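Local coordinates for protein adhesin LabA (PDB 6GMM) that probably acts as a lectin-like adhesin of Helicobacter pylori, recognising LacdiNAc-type sugars of the gastric mucosa, at residues R379-A382 with Y383-N387; E312-P315 with A316-K320. All coordinates share one frame; numbering follows the deposited sequence.

Interaction 1 (R379-A382 with Y383-N387); sequences RNLA and YTLAN
The aromatic ring of Y383, carried by a CB that rests 3.6 Å from R379 O, has the amide of N387 over one face: ND2 stands 3.3 Å above the ring plane, offset toward the rim. CG of Y383 lies anti to its backbone N (chi1 -180°), beside the carbonyl carbon, which turns the ring to the side of the helix where N387 folds back. The same ND2 donates a 2.9 Å hydrogen bond to Y383 O, in the carbonyl plane and on a lone pair, with the acceptor close to the plane of the N387 amide. One residue thus supplies both the acceptor and the ring beneath the donor, fixing how the asparagine amide is turned. The motif is a one-residue break between helices 369-386 and 388-408: N387 departs from helical backbone angles, and its side chain turns back to the end of the first helix and does not cap the second. Upstream, N380 O takes two bonds, one from T384 N and one from T384 OG1 at 2.9 Å. The hydroxyl donor sits above the carbonyl plane; with chi1 -51° OG1 lies beside T384's own nitrogen and bends back to the preceding turn. L385 N meets L381 O at 2.8 Å in a nearly straight bond (177°), while Y383 N and A386 N make the equivalent bonds to R379 O and A382 O. Alongside that spine L381 CG approaches L385 CD1 to 4.3 Å, a loose apolar contact one turn apart. This leucine side faces helices 4-28 and 32-50, L381 touching Q28 and A38 and L385 touching I35, with S29 between those helices; on another side A382 and A386 reach M290 and Q288 of helix 287-311.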
loop_
_atom_site.group_PDB
_atom_site.type_symbol
_atom_site.label_atom_id
_atom_site.label_comp_id
_atom_site.label_asym_id
_atom_site.label_seq_id
_atom_site.Cartn_x
_atom_site.Cartn_y
_atom_site.Cartn_z
ATOM N N ARG A 379 -15.332 -5.972 9.075
ATOM C CA ARG A 379 -15.313 -6.858 7.900
ATOM C C ARG A 379 -15.996 -8.170 8.211
ATOM O O ARG A 379 -16.901 -8.595 7.482
ATOM C CB ARG A 379 -13.856 -7.107 7.445
ATOM C CG ARG A 379 -13.725 -8.081 6.274
ATOM C CD ARG A 379 -12.276 -8.417 6.061
ATOM N NE ARG A 379 -12.072 -9.339 4.939
ATOM C CZ ARG A 379 -10.972 -9.389 4.186
ATOM N NH1 ARG A 379 -10.871 -10.277 3.205
ATOM N NH2 ARG A 379 -9.972 -8.532 4.395
ATOM N N ASN A 380 -15.558 -8.820 9.303
ATOM C CA ASN A 380 -16.083 -10.109 9.733
ATOM C C ASN A 380 -17.566 -10.021 10.061
ATOM O O ASN A 380 -18.343 -10.845 9.552
ATOM C CB ASN A 380 -15.219 -10.676 10.857
ATOM C CG ASN A 380 -13.803 -10.916 10.342
ATOM O OD1 ASN A 380 -13.599 -11.249 9.162
ATOM N ND2 ASN A 380 -12.793 -10.656 11.162
ATOM N N LEU A 381 -17.972 -8.966 10.799
ATOM C CA LEU A 381 -19.388 -8.716 11.128
ATOM C C LEU A 381 -20.184 -8.544 9.812
ATOM O O LEU A 381 -21.203 -9.199 9.605
ATOM C CB LEU A 381 -19.514 -7.439 11.991
ATOM C CG LEU A 381 -20.947 -6.946 12.327
ATOM C CD1 LEU A 381 -21.784 -8.036 13.013
ATOM C CD2 LEU A 381 -20.892 -5.796 13.302
ATOM N N ALA A 382 -19.676 -7.720 8.912
ATOM C CA ALA A 382 -20.315 -7.465 7.625
ATOM C C ALA A 382 -20.464 -8.749 6.790
ATOM O O ALA A 382 -21.548 -8.981 6.253
ATOM C CB ALA A 382 -19.547 -6.410 6.863
ATOM N N TYR A 383 -19.429 -9.626 6.761
ATOM C CA TYR A 383 -19.539 -10.900 6.048
ATOM C C TYR A 383 -20.587 -11.813 6.682
ATOM O O TYR A 383 -21.342 -12.480 5.966
ATOM C CB TYR A 383 -18.177 -11.608 5.921
ATOM C CG TYR A 383 -18.267 -12.930 5.181
ATOM C CD1 TYR A 383 -18.266 -12.974 3.788
ATOM C CD2 TYR A 383 -18.397 -14.129 5.873
ATOM C CE1 TYR A 383 -18.355 -14.186 3.103
ATOM C CE2 TYR A 383 -18.480 -15.349 5.198
ATOM C CZ TYR A 383 -18.458 -15.373 3.812
ATOM O OH TYR A 383 -18.550 -16.573 3.148
ATOM N N THR A 384 -20.643 -11.834 8.023
ATOM C CA THR A 384 -21.617 -12.653 8.771
ATOM C C THR A 384 -23.038 -12.156 8.484
ATOM O O THR A 384 -23.873 -12.973 8.100
ATOM C CB THR A 384 -21.246 -12.761 10.267
ATOM O OG1 THR A 384 -19.880 -13.175 10.387
ATOM C CG2 THR A 384 -22.096 -13.774 11.008
ATOM N N LEU A 385 -23.301 -10.835 8.611
ATOM C CA LEU A 385 -24.607 -10.232 8.287
ATOM C C LEU A 385 -24.988 -10.504 6.833
ATOM O O LEU A 385 -26.131 -10.814 6.568
ATOM C CB LEU A 385 -24.584 -8.709 8.491
ATOM C CG LEU A 385 -24.749 -8.188 9.895
ATOM C CD1 LEU A 385 -24.451 -6.722 9.926
ATOM C CD2 LEU A 385 -26.186 -8.429 10.410
ATOM N N ALA A 386 -24.034 -10.376 5.887
ATOM C CA ALA A 386 -24.290 -10.628 4.467
ATOM C C ALA A 386 -24.686 -12.078 4.192
ATOM O O ALA A 386 -25.454 -12.332 3.261
ATOM C CB ALA A 386 -23.073 -10.285 3.661
ATOM N N ASN A 387 -24.174 -13.021 5.008
ATOM C CA ASN A 387 -24.437 -14.450 4.819
ATOM C C ASN A 387 -25.000 -15.117 6.053
ATOM O O ASN A 387 -24.726 -16.297 6.263
ATOM C CB ASN A 387 -23.137 -15.160 4.399
ATOM C CG ASN A 387 -22.531 -14.609 3.149
ATOM O OD1 ASN A 387 -22.862 -15.030 2.032
ATOM N ND2 ASN A 387 -21.634 -13.654 3.317
#

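Interaction 2 (E312-P315 with A316-K320); sequences ERIP and AEFVK
I314 points its CG2 methyl at the ring of F318 from the edge, coming to 3.7 Å from CD2. Because CG2 lies in the plane of the ring, it meets the rim of the phenyl and not its face; the two side chains as a whole slant across one another. The same CG2 lies 3.8 Å from V319 CG2, but there the side chains run roughly perpendicular. One branch of I314 therefore serves both partners, because chi1 of -54° sets CG2 anti to the backbone N and turns it forward to the first turn of helix 316-323. With P315 at the N-cap, I314 and V319 occupy the N' and N4 positions, and their contact is a hydrophobic staple. P315 O opens the helical bonding, accepting from F318 N at 3.1 Å, the N-H bent (135°) and the donor well above the carbonyl plane, and more weakly from V319 N. Beside the proline ring, E317 curls back through a bent chi2 (74°) until OE1 is 3.8 Å from P315 CB; its carboxylate, near the helix start, may suit the helix dipole. Beyond the turn, I314 packs on A244 and I245 of helix 239-264, P315 touches N240 and E241 there, and F318 meets W223 and I226.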
loop_
_atom_site.group_PDB
_atom_site.type_symbol
_atom_site.label_atom_id
_atom_site.label_comp_id
_atom_site.label_asym_id
_atom_site.label_seq_id
_atom_site.Cartn_x
_atom_site.Cartn_y
_atom_site.Cartn_z
ATOM N N GLU A 312 12.475 -0.375 2.289
ATOM C CA GLU A 312 13.530 -0.800 3.207
ATOM C C GLU A 312 14.514 -1.778 2.584
ATOM O O GLU A 312 15.510 -2.105 3.233
ATOM C CB GLU A 312 12.951 -1.340 4.524
ATOM C CG GLU A 312 12.423 -0.245 5.438
ATOM C CD GLU A 312 11.781 -0.711 6.732
ATOM O OE1 GLU A 312 11.878 -1.917 7.065
ATOM O OE2 GLU A 312 11.208 0.152 7.436
ATOM N N ARG A 313 14.288 -2.190 1.305
ATOM C CA ARG A 313 15.258 -3.019 0.571
ATOM C C ARG A 313 16.416 -2.121 0.139
ATOM O O ARG A 313 17.505 -2.617 -0.150
ATOM C CB ARG A 313 14.649 -3.670 -0.669
ATOM C CG ARG A 313 13.558 -4.675 -0.374
ATOM C CD ARG A 313 12.817 -5.019 -1.647
ATOM N NE ARG A 313 13.753 -5.408 -2.698
ATOM C CZ ARG A 313 13.413 -5.657 -3.956
ATOM N NH1 ARG A 313 12.143 -5.578 -4.335
ATOM N NH2 ARG A 313 14.333 -6.013 -4.838
ATOM N N ILE A 314 16.161 -0.794 0.071
ATOM C CA ILE A 314 17.137 0.236 -0.287
ATOM C C ILE A 314 18.068 0.433 0.930
ATOM O O ILE A 314 17.562 0.671 2.035
ATOM C CB ILE A 314 16.443 1.574 -0.715
ATOM C CG1 ILE A 314 15.406 1.337 -1.864
ATOM C CG2 ILE A 314 17.474 2.671 -1.032
ATOM C CD1 ILE A 314 14.889 2.583 -2.639
ATOM N N PRO A 315 19.414 0.349 0.757
ATOM C CA PRO A 315 20.308 0.498 1.920
ATOM C C PRO A 315 20.222 1.869 2.566
ATOM O O PRO A 315 20.152 2.881 1.875
ATOM C CB PRO A 315 21.708 0.224 1.359
ATOM C CG PRO A 315 21.571 0.244 -0.076
ATOM C CD PRO A 315 20.170 0.031 -0.469
ATOM N N ALA A 316 20.192 1.884 3.895
ATOM C CA ALA A 316 20.117 3.093 4.707
ATOM C C ALA A 316 21.133 4.195 4.327
ATOM O O ALA A 316 20.745 5.359 4.345
ATOM C CB ALA A 316 20.235 2.735 6.183
ATOM N N GLU A 317 22.401 3.833 3.968
ATOM C CA GLU A 317 23.473 4.767 3.577
ATOM C C GLU A 317 23.135 5.528 2.306
ATOM O O GLU A 317 23.578 6.658 2.138
ATOM C CB GLU A 317 24.853 4.068 3.388
ATOM C CG GLU A 317 25.261 3.125 4.509
ATOM C CD GLU A 317 24.507 1.804 4.540
ATOM O OE1 GLU A 317 24.669 0.999 3.593
ATOM O OE2 GLU A 317 23.712 1.598 5.487
ATOM N N PHE A 318 22.407 4.890 1.384
ATOM C CA PHE A 318 22.007 5.523 0.137
ATOM C C PHE A 318 20.889 6.534 0.420
ATOM O O PHE A 318 20.794 7.555 -0.247
ATOM C CB PHE A 318 21.559 4.465 -0.898
ATOM C CG PHE A 318 21.152 5.039 -2.238
ATOM C CD1 PHE A 318 22.066 5.752 -3.021
ATOM C CD2 PHE A 318 19.851 4.903 -2.705
ATOM C CE1 PHE A 318 21.686 6.276 -4.253
ATOM C CE2 PHE A 318 19.471 5.444 -3.942
ATOM C CZ PHE A 318 20.393 6.113 -4.706
ATOM N N VAL A 319 20.049 6.254 1.396
ATOM C CA VAL A 319 18.960 7.175 1.734
ATOM C C VAL A 319 19.530 8.400 2.467
ATOM O O VAL A 319 19.306 9.515 2.001
ATOM C CB VAL A 319 17.779 6.508 2.482
ATOM C CG1 VAL A 319 16.675 7.529 2.789
ATOM C CG2 VAL A 319 17.212 5.340 1.666
ATOM N N LYS A 320 20.323 8.189 3.550
ATOM C CA LYS A 320 20.877 9.284 4.340
ATOM C C LYS A 320 22.101 9.979 3.717
ATOM O O LYS A 320 22.165 11.203 3.802
ATOM C CB LYS A 320 21.170 8.862 5.807
ATOM C CG LYS A 320 22.267 7.818 6.036
#

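Along the chain interaction 2 comes first and interaction 1 follows. Their centres are 42 Å apart, and with about 23 Å between their nearest atoms they do not touch; they lie on opposite sides of the chain's centre. Helix 287-311 relates them: its beginning packs against helix 369-386 at interaction 1, whereas residues 312-315 of interaction 2 leave from its far end. One contact is the start of a short helix and the other the finish of a long one, each at a break between consecutive helices in this elongated, mostly helical protein: 287-311 to 316-323, and 369-386 to 388-408. Interaction 2 leans on helix 239-264; interaction 1 joins helices 4-28 and 32-50 to 369-386.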